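Local coordinates for protein RV1873 (Mycobacterium tuberculosis, PDB 2JEK) that is of unknown function but belongs to the DUF1810 family and folds as an all-helical right-handed superhelix, at residues 8-13 against 62-67; 12-17 against 71-76; 43-48 against 139-144; 57-62 against 109-114. One frame throughout, in Å; residues are numbered along the deposited sequence.

From the N terminus, residues 8-13 enter helix 11-17 and meet the start of helix 62-70 in contact 1, while helix 11-17 itself reaches the beginning of helix 74-87 in contact 2. The two contacts thus start from almost the same stretch, share Arg12 and Phe13, and close loops of about fifty residues. Contact 3 brings the loop after helix 38-41 to the C-terminal helix 136-143, a closure that crosses both earlier ones. Nested inside it, contact 4 joins the turn before helix 62-70 to helix 101-115 and also crosses contacts 1 and 2. Backbone pairing between Gln44, Arg46 and Ile59 couples contacts 3 and 4, whose centres lie about 7 Å apart.

Contact 1: residues 8-13 against 62-67; sequences FDLKRF and LEEAQA
Arg12 and Glu64 form a salt bridge in which a single carboxylate oxygen takes both terminal nitrogens of the guanidinium. Glu64 OE2 lies 2.8 Å from Arg12 NH2 and 3.1 Å from Arg12 NH1, close to the guanidinium plane, and is met on its syn side. The NH2 bond is the straighter, with an N-H...O angle of 151° against 137° for NH1. The arginine chain, extended from CG to NE, carries its flat end to this point, while Glu64 comes from the opposite direction with CG anti to its backbone N (chi1 179°). NH1 also donates to Asp9 O, and NE and NH2 reach the carbonyls of Arg56 and Gly58, so several acceptors fix the rotation of the guanidinium. The other carboxylate oxygen, Glu64 OE1, accepts from Ser60 OG and from a water that also donates to Phe8 O, so both oxygens of the carboxylate are engaged.

Apolar packing flanks the ion pair. Phe13 turns its edge to Glu64 OE2, and its CE2 lies over the guanidinium face. The Phe8 ring receives Glu64 CA over one face in a CH-pi contact, 3.8 Å from the ring centroid, and Phe8 CD2 is 3.5 Å from Ala67 CB. Leu10 extends the apolar side, its CD1 lying 4.0 Å from Ala67 CB. In this all-helical fold, the loop before helix 11-17 and the first turn of that helix pack on the start of helix 62-70, tied to it by a partly buried salt bridge.

Contact 2: residues 12-17 against 71-76; sequences RFVYAQ and HDLLGP
Val14 and Leu74 meet where the backbones come nearest, and the two valine methyls divide the opposing surface between them. Val14 CG2 lies oblique to the imidazole of His71, 3.8 Å from CE1, with the two side chains crossing at about a right angle; the same methyl lies 3.9 Å from Leu74 CD2. Val14 CG1, anti to the backbone N (chi1 173°), turns instead to Leu73 CD2. Leu74 reaches further inward: its CD2 is 3.8 Å from Phe13 CB and rests against the amide of Gln17, 3.6 Å from OE1 and equally close to NE2.

The histidine is held by its own segment. His71 ND1 accepts from Leu73 N at 3.1 Å. It also accepts from Leu74 N in an almost straight bond (171°), and both donors are tilted from the ring plane. This capping at the turn into helix 74-87 implies that ND1 carries no proton, and Leu74 CG lies over one face of the imidazole. Gln17 has its amide bonded on both ends: NE2 donates to Phe40 O and to a water that donates in turn to Leu74 O, while OE1 accepts from Arg77 NH1.

Tyr68 of helix 62-70 touches both Gln17 and Leu74 and meets the Phe13 ring edge-to-face, and Phe40 of helix 38-41 packs on Phe13, so helix 11-17 lies among helices 38-41, 62-70 and 74-87.

Contact 3: residues 43-48 against 139-144; sequences PQLRGL and VALLAV
A type II beta turn from Leu45 to Leu48, in the loop between helices 38-41 and 52-56, presents two leucines to the C-terminal helix 136-143. Leu45 supplies the central methyl: its CD1 lies 3.8 Å from Leu141 CB and 3.8 Å from Leu142 CD2, touching two successive residues of the helix. With CG anti to its carbonyl carbon (chi1 -79°) and the chain extended beyond, the Leu45 side chain slides past Leu141 in the opposite sense, but runs at a slant to Leu142. Leu48, at the far end of the turn, brings CD2 to 3.8 Å from Leu141 CD1, again with the two side chains sliding past each other. Leu141 is therefore shared: CB meets Leu45, and CD1 lies near the branch ends of both loop leucines.

The contact thus joins an inter-helix loop to the C-terminal helix of the right-handed superhelix. Gly47 has a positive phi of 104°, as expected at the third position of a type II turn. The closing bond from Leu48 N to Leu45 O is weak at 3.3 Å, but the loop has further support: Gln44 and Arg46 pair through their backbones with Ile59, and Leu48 O accepts from Arg137 NH1. Between the two segments there is no hydrogen bond; the contact is apolar. On the inner side, Leu45 also packs on Leu111 of helix 101-115, while Leu142 touches Leu62 of helix 62-70.

Contact 4: residues 57-62 against 109-114; sequences YGISSL and MTLFAR
Ile59 meets Leu111 from its CB outward. The CB lies 3.9 Å from Leu111 CD2, and both branches, CG1 and CG2, are at 4.0 Å from that same methyl, so Leu111 CD2 sits against the fork of the isoleucine. CG1 is anti to the carbonyl carbon (chi1 -63°), and from there the chain runs on to CD1, which approaches Phe112 CZ at 4.5 Å, a looser contact oblique to the ring. The Ile59 and Leu111 side chains lie at a slant to one another rather than side by side.

The segment 57-62 is the connection into helix 62-70, with Ser61 as its N-cap: the Ser61 hydroxyl accepts from Glu64 N. In this all-helical fold the buried face of helix 101-115, with Leu111 and Phe112, packs against the connection.

Leu62, at the first turn of the new helix, packs against the other branch of Leu111, with Leu62 CD1 at 4.0 Å from Leu111 CD1. Its second methyl, CD2, lies 3.8 Å from Arg114 O, so the leucine covers backbone as well as side chain. The guanidinium of Arg114 leads away from this contact to a salt bridge with Glu134. Phe112 also meets the ring of Tyr68 and touches Ala65 and Leu69 of helix 62-70.

Contact 1: residues 8-13 against 62-67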
loop_
_atom_site.group_PDB
_atom_site.type_symbol
_atom_site.label_atom_id
_atom_site.label_comp_id
_atom_site.label_asym_id
_atom_site.label_seq_id
_atom_site.Cartn_x
_atom_site.Cartn_y
_atom_site.Cartn_z
ATOM N N PHE A 8 5.992 0.629 16.968
ATOM C CA PHE A 8 5.756 1.441 15.768
ATOM C C PHE A 8 4.361 2.070 15.705
ATOM O O PHE A 8 4.024 2.713 14.713
ATOM C CB PHE A 8 5.994 0.615 14.504
ATOM C CG PHE A 8 7.424 0.191 14.312
ATOM C CD1 PHE A 8 8.391 1.103 13.908
ATOM C CD2 PHE A 8 7.795 -1.130 14.529
ATOM C CE1 PHE A 8 9.708 0.700 13.710
ATOM C CE2 PHE A 8 9.118 -1.542 14.349
ATOM C CZ PHE A 8 10.071 -0.623 13.937
ATOM N N ASP A 9 3.555 1.895 16.749
ATOM C CA ASP A 9 2.182 2.424 16.750
ATOM C C ASP A 9 1.386 1.901 15.535
ATOM O O ASP A 9 0.661 2.652 14.859
ATOM C CB ASP A 9 2.191 3.961 16.818
ATOM C CG ASP A 9 0.807 4.560 17.033
ATOM O OD1 ASP A 9 -0.063 3.872 17.605
ATOM O OD2 ASP A 9 0.601 5.720 16.621
ATOM N N LEU A 10 1.523 0.609 15.264
ATOM C CA LEU A 10 0.781 -0.024 14.170
ATOM C C LEU A 10 -0.710 -0.004 14.458
ATOM O O LEU A 10 -1.529 -0.095 13.541
ATOM C CB LEU A 10 1.247 -1.459 13.910
ATOM C CG LEU A 10 2.699 -1.587 13.438
ATOM C CD1 LEU A 10 3.051 -3.064 13.322
ATOM C CD2 LEU A 10 2.960 -0.851 12.117
ATOM N N LYS A 11 -1.075 0.127 15.733
ATOM C CA LYS A 11 -2.487 0.220 16.067
ATOM C C LYS A 11 -3.193 1.362 15.319
ATOM O O LYS A 11 -4.391 1.266 15.044
ATOM C CB LYS A 11 -2.706 0.289 17.583
ATOM C CG LYS A 11 -2.331 1.606 18.241
ATOM C CD LYS A 11 -2.710 1.617 19.718
ATOM C CE LYS A 11 -2.168 2.843 20.427
ATOM N NZ LYS A 11 -2.796 4.116 19.995
ATOM N N ARG A 12 -2.460 2.423 14.962
ATOM C CA ARG A 12 -3.062 3.525 14.225
ATOM C C ARG A 12 -3.692 3.025 12.919
ATOM O O ARG A 12 -4.755 3.503 12.516
ATOM C CB ARG A 12 -2.056 4.663 13.980
ATOM C CG ARG A 12 -1.024 4.482 12.852
ATOM C CD ARG A 12 -0.007 5.616 12.952
ATOM N NE ARG A 12 0.996 5.647 11.885
ATOM C CZ ARG A 12 2.062 4.845 11.827
ATOM N NH1 ARG A 12 2.243 3.903 12.737
ATOM N NH2 ARG A 12 2.939 4.957 10.830
ATOM N N PHE A 13 -3.058 2.039 12.288
ATOM C CA PHE A 13 -3.600 1.490 11.048
ATOM C C PHE A 13 -4.810 0.605 11.326
ATOM O O PHE A 13 -5.804 0.665 10.608
ATOM C CB PHE A 13 -2.543 0.707 10.272
ATOM C CG PHE A 13 -1.398 1.545 9.771
ATOM C CD1 PHE A 13 -1.550 2.356 8.651
ATOM C CD2 PHE A 13 -0.158 1.481 10.395
ATOM C CE1 PHE A 13 -0.487 3.115 8.192
ATOM C CE2 PHE A 13 0.919 2.231 9.945
ATOM C CZ PHE A 13 0.752 3.037 8.826
ATOM N N LEU A 62 12.026 1.182 6.721
ATOM C CA LEU A 62 11.865 -0.199 6.274
ATOM C C LEU A 62 11.501 -1.138 7.444
ATOM O O LEU A 62 10.722 -2.076 7.269
ATOM C CB LEU A 62 13.103 -0.718 5.523
ATOM C CG LEU A 62 12.825 -1.962 4.661
ATOM C CD1 LEU A 62 11.982 -1.595 3.433
ATOM C CD2 LEU A 62 14.109 -2.672 4.252
ATOM N N GLU A 63 12.078 -0.880 8.618
ATOM C CA GLU A 63 11.816 -1.706 9.805
ATOM C C GLU A 63 10.337 -1.629 10.195
ATOM O O GLU A 63 9.733 -2.644 10.561
ATOM C CB GLU A 63 12.707 -1.299 10.985
ATOM C CG GLU A 63 14.189 -1.677 10.843
ATOM C CD GLU A 63 14.990 -0.768 9.896
ATOM O OE1 GLU A 63 14.523 0.330 9.504
ATOM O OE2 GLU A 63 16.123 -1.165 9.543
ATOM N N GLU A 64 9.737 -0.438 10.087
ATOM C CA GLU A 64 8.301 -0.338 10.346
ATOM C C GLU A 64 7.487 -1.116 9.295
ATOM O O GLU A 64 6.516 -1.785 9.634
ATOM C CB GLU A 64 7.832 1.115 10.449
ATOM C CG GLU A 64 6.329 1.197 10.694
ATOM C CD GLU A 64 5.797 2.585 10.975
ATOM O OE1 GLU A 64 6.567 3.571 11.040
ATOM O OE2 GLU A 64 4.563 2.695 11.142
ATOM N N ALA A 65 7.903 -1.042 8.031
ATOM C CA ALA A 65 7.221 -1.810 6.977
ATOM C C ALA A 65 7.282 -3.300 7.277
ATOM O O ALA A 65 6.311 -4.037 7.080
ATOM C CB ALA A 65 7.819 -1.503 5.601
ATOM N N GLN A 66 8.434 -3.742 7.777
ATOM C CA GLN A 66 8.599 -5.158 8.124
ATOM C C GLN A 66 7.702 -5.557 9.293
ATOM O O GLN A 66 7.065 -6.613 9.268
ATOM C CB GLN A 66 10.063 -5.462 8.418
ATOM C CG GLN A 66 10.909 -5.344 7.163
ATOM C CD GLN A 66 12.382 -5.570 7.377
ATOM O OE1 GLN A 66 12.906 -5.377 8.478
ATOM N NE2 GLN A 66 13.072 -5.977 6.306
ATOM N N ALA A 67 7.629 -4.686 10.293
ATOM C CA ALA A 67 6.707 -4.906 11.419
ATOM C C ALA A 67 5.244 -4.939 10.963
ATOM O O ALA A 67 4.433 -5.719 11.462
ATOM C CB ALA A 67 6.916 -3.854 12.482
HETATM O O HOH W 1 5.732 4.598 13.625
#

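Contact 2: residues 12-17 against 71-76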
loop_
_atom_site.group_PDB
_atom_site.type_symbol
_atom_site.label_atom_id
_atom_site.label_comp_id
_atom_site.label_asym_id
_atom_site.label_seq_id
_atom_site.Cartn_x
_atom_site.Cartn_y
_atom_site.Cartn_z
ATOM N N ARG A 12 -2.460 2.423 14.962
ATOM C CA ARG A 12 -3.062 3.525 14.225
ATOM C C ARG A 12 -3.692 3.025 12.919
ATOM O O ARG A 12 -4.755 3.503 12.516
ATOM C CB ARG A 12 -2.056 4.663 13.980
ATOM C CG ARG A 12 -1.024 4.482 12.852
ATOM C CD ARG A 12 -0.007 5.616 12.952
ATOM N NE ARG A 12 0.996 5.647 11.885
ATOM C CZ ARG A 12 2.062 4.845 11.827
ATOM N NH1 ARG A 12 2.243 3.903 12.737
ATOM N NH2 ARG A 12 2.939 4.957 10.830
ATOM N N PHE A 13 -3.058 2.039 12.288
ATOM C CA PHE A 13 -3.600 1.490 11.048
ATOM C C PHE A 13 -4.810 0.605 11.326
ATOM O O PHE A 13 -5.804 0.665 10.608
ATOM C CB PHE A 13 -2.543 0.707 10.272
ATOM C CG PHE A 13 -1.398 1.545 9.771
ATOM C CD1 PHE A 13 -1.550 2.356 8.651
ATOM C CD2 PHE A 13 -0.158 1.481 10.395
ATOM C CE1 PHE A 13 -0.487 3.115 8.192
ATOM C CE2 PHE A 13 0.919 2.231 9.945
ATOM C CZ PHE A 13 0.752 3.037 8.826
ATOM N N VAL A 14 -4.733 -0.200 12.384
ATOM C CA VAL A 14 -5.847 -1.074 12.730
ATOM C C VAL A 14 -7.114 -0.251 12.976
ATOM O O VAL A 14 -8.168 -0.582 12.460
ATOM C CB VAL A 14 -5.529 -1.954 13.970
ATOM C CG1 VAL A 14 -6.760 -2.745 14.416
ATOM C CG2 VAL A 14 -4.357 -2.896 13.683
ATOM N N TYR A 15 -6.991 0.829 13.743
ATOM C CA TYR A 15 -8.154 1.626 14.092
ATOM C C TYR A 15 -8.670 2.478 12.939
ATOM O O TYR A 15 -9.863 2.722 12.856
ATOM C CB TYR A 15 -7.878 2.495 15.332
ATOM C CG TYR A 15 -7.406 1.732 16.559
ATOM C CD1 TYR A 15 -7.953 0.504 16.890
ATOM C CD2 TYR A 15 -6.427 2.262 17.385
ATOM C CE1 TYR A 15 -7.519 -0.200 18.016
ATOM C CE2 TYR A 15 -5.999 1.583 18.524
ATOM C CZ TYR A 15 -6.554 0.360 18.828
ATOM O OH TYR A 15 -6.139 -0.333 19.936
ATOM N N ALA A 16 -7.772 2.952 12.073
ATOM C CA ALA A 16 -8.189 3.684 10.866
ATOM C C ALA A 16 -8.936 2.758 9.912
ATOM O O ALA A 16 -9.923 3.147 9.289
ATOM C CB ALA A 16 -6.983 4.306 10.159
ATOM N N GLN A 17 -8.458 1.525 9.805
ATOM C CA GLN A 17 -9.097 0.557 8.926
ATOM C C GLN A 17 -10.467 0.099 9.415
ATOM O O GLN A 17 -11.343 -0.204 8.609
ATOM C CB GLN A 17 -8.201 -0.666 8.713
ATOM C CG GLN A 17 -6.970 -0.410 7.844
ATOM C CD GLN A 17 -6.122 -1.662 7.680
ATOM O OE1 GLN A 17 -6.477 -2.724 8.175
ATOM N NE2 GLN A 17 -4.990 -1.531 7.002
ATOM N N HIS A 71 2.503 -8.104 11.351
ATOM C CA HIS A 71 1.278 -7.923 12.130
ATOM C C HIS A 71 0.204 -8.854 11.586
ATOM O O HIS A 71 -0.068 -8.861 10.386
ATOM C CB HIS A 71 0.822 -6.463 12.052
ATOM C CG HIS A 71 -0.263 -6.114 13.022
ATOM N ND1 HIS A 71 -1.572 -6.495 12.839
ATOM C CD2 HIS A 71 -0.231 -5.407 14.176
ATOM C CE1 HIS A 71 -2.302 -6.050 13.848
ATOM N NE2 HIS A 71 -1.512 -5.385 14.673
ATOM N N ASP A 72 -0.405 -9.661 12.461
ATOM C CA ASP A 72 -1.272 -10.747 11.995
ATOM C C ASP A 72 -2.651 -10.287 11.482
ATOM O O ASP A 72 -3.442 -11.091 10.966
ATOM C CB ASP A 72 -1.420 -11.823 13.081
ATOM C CG ASP A 72 -1.922 -13.158 12.531
ATOM O OD1 ASP A 72 -1.549 -13.535 11.399
ATOM O OD2 ASP A 72 -2.714 -13.827 13.233
ATOM N N LEU A 73 -2.936 -8.988 11.616
ATOM C CA LEU A 73 -4.098 -8.394 10.964
ATOM C C LEU A 73 -3.667 -7.590 9.726
ATOM O O LEU A 73 -4.170 -7.824 8.631
ATOM C CB LEU A 73 -4.914 -7.518 11.928
ATOM C CG LEU A 73 -6.275 -7.099 11.358
ATOM C CD1 LEU A 73 -7.253 -8.274 11.367
ATOM C CD2 LEU A 73 -6.848 -5.907 12.111
ATOM N N LEU A 74 -2.719 -6.679 9.917
ATOM C CA LEU A 74 -2.332 -5.742 8.850
ATOM C C LEU A 74 -1.604 -6.396 7.679
ATOM O O LEU A 74 -1.833 -6.036 6.528
ATOM C CB LEU A 74 -1.482 -4.609 9.414
ATOM C CG LEU A 74 -2.144 -3.725 10.476
ATOM C CD1 LEU A 74 -1.137 -2.789 11.105
ATOM C CD2 LEU A 74 -3.312 -2.959 9.897
ATOM N N GLY A 75 -0.698 -7.328 7.970
ATOM C CA GLY A 75 0.023 -8.044 6.916
ATOM C C GLY A 75 -0.931 -8.827 6.031
ATOM O O GLY A 75 -0.958 -8.620 4.815
ATOM N N PRO A 76 -1.721 -9.746 6.616
ATOM C CA PRO A 76 -2.691 -10.463 5.782
ATOM C C PRO A 76 -3.637 -9.545 5.009
ATOM O O PRO A 76 -3.976 -9.840 3.859
ATOM C CB PRO A 76 -3.453 -11.333 6.789
ATOM C CG PRO A 76 -2.419 -11.602 7.834
ATOM C CD PRO A 76 -1.710 -10.274 7.994
HETATM O O HOH W 2 -3.145 -3.605 5.854
#

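Contact 3: residues 43-48 against 139-144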
loop_
_atom_site.group_PDB
_atom_site.type_symbol
_atom_site.label_atom_id
_atom_site.label_comp_id
_atom_site.label_asym_id
_atom_site.label_seq_id
_atom_site.Cartn_x
_atom_site.Cartn_y
_atom_site.Cartn_z
ATOM N N PRO A 43 -0.113 1.610 2.617
ATOM C CA PRO A 43 0.755 2.630 3.184
ATOM C C PRO A 43 2.022 2.868 2.384
ATOM O O PRO A 43 2.543 1.956 1.728
ATOM C CB PRO A 43 1.098 2.065 4.572
ATOM C CG PRO A 43 -0.012 1.063 4.850
ATOM C CD PRO A 43 -0.230 0.442 3.507
ATOM N N GLN A 44 2.513 4.102 2.449
ATOM C CA GLN A 44 3.738 4.488 1.765
ATOM C C GLN A 44 4.678 5.170 2.760
ATOM O O GLN A 44 4.272 5.544 3.862
ATOM C CB GLN A 44 3.426 5.435 0.602
ATOM C CG GLN A 44 2.895 6.801 1.045
ATOM C CD GLN A 44 2.578 7.714 -0.106
ATOM O OE1 GLN A 44 2.656 8.934 0.015
ATOM N NE2 GLN A 44 2.209 7.132 -1.231
ATOM N N LEU A 45 5.936 5.353 2.359
ATOM C CA LEU A 45 6.907 5.984 3.241
ATOM C C LEU A 45 6.512 7.393 3.617
ATOM O O LEU A 45 6.041 8.173 2.788
ATOM C CB LEU A 45 8.301 6.032 2.620
ATOM C CG LEU A 45 9.122 4.746 2.670
ATOM C CD1 LEU A 45 10.466 4.978 1.976
ATOM C CD2 LEU A 45 9.342 4.267 4.090
ATOM N N ARG A 46 6.722 7.720 4.886
ATOM C CA ARG A 46 6.548 9.069 5.370
ATOM C C ARG A 46 7.552 9.950 4.626
ATOM O O ARG A 46 8.668 9.516 4.339
ATOM C CB ARG A 46 6.811 9.102 6.875
ATOM C CG ARG A 46 6.691 10.480 7.503
ATOM C CD ARG A 46 6.691 10.372 9.018
ATOM N NE ARG A 46 5.454 9.779 9.531
ATOM C CZ ARG A 46 5.390 8.962 10.580
ATOM N NH1 ARG A 46 6.501 8.608 11.224
ATOM N NH2 ARG A 46 4.217 8.485 10.979
ATOM N N GLY A 47 7.138 11.161 4.279
ATOM C CA GLY A 47 8.028 12.062 3.557
ATOM C C GLY A 47 7.660 12.148 2.092
ATOM O O GLY A 47 8.055 13.087 1.401
ATOM N N LEU A 48 6.902 11.173 1.601
ATOM C CA LEU A 48 6.408 11.233 0.222
ATOM C C LEU A 48 5.221 12.176 0.031
ATOM O O LEU A 48 5.129 12.852 -0.990
ATOM C CB LEU A 48 6.057 9.837 -0.301
ATOM C CG LEU A 48 7.241 8.879 -0.422
ATOM C CD1 LEU A 48 6.728 7.492 -0.800
ATOM C CD2 LEU A 48 8.257 9.384 -1.457
ATOM N N VAL A 139 12.537 4.234 -3.691
ATOM C CA VAL A 139 13.821 3.533 -3.822
ATOM C C VAL A 139 14.959 4.404 -3.282
ATOM O O VAL A 139 15.843 3.908 -2.572
ATOM C CB VAL A 139 14.098 3.078 -5.288
ATOM C CG1 VAL A 139 15.488 2.437 -5.417
ATOM C CG2 VAL A 139 13.023 2.109 -5.770
ATOM N N ALA A 140 14.906 5.697 -3.583
ATOM C CA ALA A 140 15.929 6.630 -3.109
ATOM C C ALA A 140 15.935 6.731 -1.585
ATOM O O ALA A 140 16.999 6.654 -0.962
ATOM C CB ALA A 140 15.751 8.001 -3.747
ATOM N N LEU A 141 14.755 6.895 -0.984
ATOM C CA LEU A 141 14.639 7.006 0.473
ATOM C C LEU A 141 15.068 5.736 1.199
ATOM O O LEU A 141 15.468 5.795 2.364
ATOM C CB LEU A 141 13.202 7.358 0.891
ATOM C CG LEU A 141 12.676 8.785 0.714
ATOM C CD1 LEU A 141 11.165 8.810 0.898
ATOM C CD2 LEU A 141 13.343 9.745 1.708
ATOM N N LEU A 142 14.965 4.591 0.523
ATOM C CA LEU A 142 15.325 3.304 1.125
ATOM C C LEU A 142 16.786 2.882 0.933
ATOM O O LEU A 142 17.227 1.897 1.527
ATOM C CB LEU A 142 14.414 2.183 0.612
ATOM C CG LEU A 142 12.953 2.219 1.057
ATOM C CD1 LEU A 142 12.199 1.121 0.355
ATOM C CD2 LEU A 142 12.807 2.088 2.575
ATOM N N ALA A 143 17.522 3.619 0.107
ATOM C CA ALA A 143 18.889 3.235 -0.262
ATOM C C ALA A 143 19.787 3.154 0.963
ATOM O O ALA A 143 20.558 2.206 1.129
ATOM C CB ALA A 143 19.455 4.220 -1.278
ATOM N N VAL A 144 19.650 4.152 1.830
ATOM C CA VAL A 144 20.483 4.282 3.013
ATOM C C VAL A 144 19.627 4.097 4.264
ATOM O O VAL A 144 18.586 4.751 4.416
ATOM C CB VAL A 144 21.216 5.650 3.039
ATOM C CG1 VAL A 144 22.149 5.734 4.230
ATOM C CG2 VAL A 144 21.999 5.878 1.752
#

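Contact 4: residues 57-62 against 109-114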
loop_
_atom_site.group_PDB
_atom_site.type_symbol
_atom_site.label_atom_id
_atom_site.label_comp_id
_atom_site.label_asym_id
_atom_site.label_seq_id
_atom_site.Cartn_x
_atom_site.Cartn_y
_atom_site.Cartn_z
ATOM N N TYR A 57 -0.041 8.599 8.621
ATOM C CA TYR A 57 -0.124 7.206 8.172
ATOM C C TYR A 57 1.075 6.773 7.346
ATOM O O TYR A 57 1.119 5.648 6.840
ATOM C CB TYR A 57 -1.461 6.941 7.457
ATOM C CG TYR A 57 -2.611 7.066 8.435
ATOM C CD1 TYR A 57 -2.755 6.145 9.477
ATOM C CD2 TYR A 57 -3.532 8.114 8.333
ATOM C CE1 TYR A 57 -3.794 6.258 10.410
ATOM C CE2 TYR A 57 -4.581 8.232 9.253
ATOM C CZ TYR A 57 -4.700 7.296 10.282
ATOM O OH TYR A 57 -5.724 7.401 11.195
ATOM N N GLY A 58 2.056 7.670 7.239
ATOM C CA GLY A 58 3.310 7.358 6.573
ATOM C C GLY A 58 4.093 6.326 7.374
ATOM O O GLY A 58 4.062 6.316 8.617
ATOM N N ILE A 59 4.778 5.437 6.657
ATOM C CA ILE A 59 5.642 4.421 7.271
ATOM C C ILE A 59 6.995 5.064 7.530
ATOM O O ILE A 59 7.559 5.688 6.631
ATOM C CB ILE A 59 5.772 3.198 6.329
ATOM C CG1 ILE A 59 4.404 2.536 6.132
ATOM C CG2 ILE A 59 6.827 2.184 6.835
ATOM C CD1 ILE A 59 3.915 1.692 7.309
ATOM N N SER A 60 7.510 4.918 8.752
ATOM C CA SER A 60 8.705 5.669 9.155
ATOM C C SER A 60 10.001 5.144 8.529
ATOM O O SER A 60 10.947 5.902 8.310
ATOM C CB SER A 60 8.853 5.681 10.680
ATOM O OG SER A 60 9.045 4.376 11.188
ATOM N N SER A 61 10.041 3.845 8.263
ATOM C CA SER A 61 11.287 3.168 7.915
ATOM C C SER A 61 11.005 1.800 7.320
ATOM O O SER A 61 9.888 1.282 7.438
ATOM C CB SER A 61 12.136 2.991 9.178
ATOM O OG SER A 61 11.500 2.092 10.077
ATOM N N LEU A 62 12.026 1.182 6.721
ATOM C CA LEU A 62 11.865 -0.199 6.274
ATOM C C LEU A 62 11.501 -1.138 7.444
ATOM O O LEU A 62 10.722 -2.076 7.269
ATOM C CB LEU A 62 13.103 -0.718 5.523
ATOM C CG LEU A 62 12.825 -1.962 4.661
ATOM C CD1 LEU A 62 11.982 -1.595 3.433
ATOM C CD2 LEU A 62 14.109 -2.672 4.252
ATOM N N MET A 109 3.594 -0.474 -3.047
ATOM C CA MET A 109 4.125 -1.753 -3.529
ATOM C C MET A 109 5.656 -1.750 -3.559
ATOM O O MET A 109 6.289 -2.756 -3.237
ATOM C CB MET A 109 3.562 -2.088 -4.916
ATOM C CG MET A 109 2.035 -2.281 -4.967
ATOM S SD MET A 109 1.450 -3.642 -3.923
ATOM C CE MET A 109 1.040 -2.812 -2.380
ATOM N N THR A 110 6.243 -0.619 -3.929
ATOM C CA THR A 110 7.705 -0.489 -3.995
ATOM C C THR A 110 8.289 -0.689 -2.597
ATOM O O THR A 110 9.243 -1.449 -2.417
ATOM C CB THR A 110 8.110 0.879 -4.563
ATOM O OG1 THR A 110 7.618 0.982 -5.905
ATOM C CG2 THR A 110 9.627 1.049 -4.574
ATOM N N LEU A 111 7.699 -0.022 -1.610
ATOM C CA LEU A 111 8.140 -0.151 -0.222
ATOM C C LEU A 111 8.045 -1.592 0.276
ATOM O O LEU A 111 9.029 -2.151 0.781
ATOM C CB LEU A 111 7.294 0.761 0.669
ATOM C CG LEU A 111 7.462 0.583 2.185
ATOM C CD1 LEU A 111 8.894 0.852 2.624
ATOM C CD2 LEU A 111 6.485 1.476 2.940
ATOM N N PHE A 112 6.872 -2.202 0.142
ATOM C CA PHE A 112 6.677 -3.527 0.721
ATOM C C PHE A 112 7.435 -4.604 -0.052
ATOM O O PHE A 112 7.907 -5.574 0.540
ATOM C CB PHE A 112 5.191 -3.812 0.940
ATOM C CG PHE A 112 4.630 -3.031 2.086
ATOM C CD1 PHE A 112 4.880 -3.449 3.395
ATOM C CD2 PHE A 112 3.903 -1.856 1.883
ATOM C CE1 PHE A 112 4.402 -2.725 4.484
ATOM C CE2 PHE A 112 3.431 -1.123 2.970
ATOM C CZ PHE A 112 3.670 -1.555 4.272
ATOM N N ALA A 113 7.637 -4.397 -1.347
ATOM C CA ALA A 113 8.501 -5.294 -2.111
ATOM C C ALA A 113 9.949 -5.278 -1.624
ATOM O O ALA A 113 10.643 -6.296 -1.723
ATOM C CB ALA A 113 8.428 -4.975 -3.597
ATOM N N ARG A 114 10.407 -4.138 -1.109
ATOM C CA ARG A 114 11.769 -4.015 -0.594
ATOM C C ARG A 114 11.863 -4.490 0.849
ATOM O O ARG A 114 12.953 -4.787 1.347
ATOM C CB ARG A 114 12.271 -2.574 -0.712
ATOM C CG ARG A 114 12.415 -2.039 -2.137
ATOM C CD ARG A 114 13.661 -2.525 -2.860
ATOM N NE ARG A 114 13.751 -1.948 -4.206
ATOM C CZ ARG A 114 14.880 -1.829 -4.905
ATOM N NH1 ARG A 114 16.039 -2.232 -4.392
ATOM N NH2 ARG A 114 14.850 -1.297 -6.118
#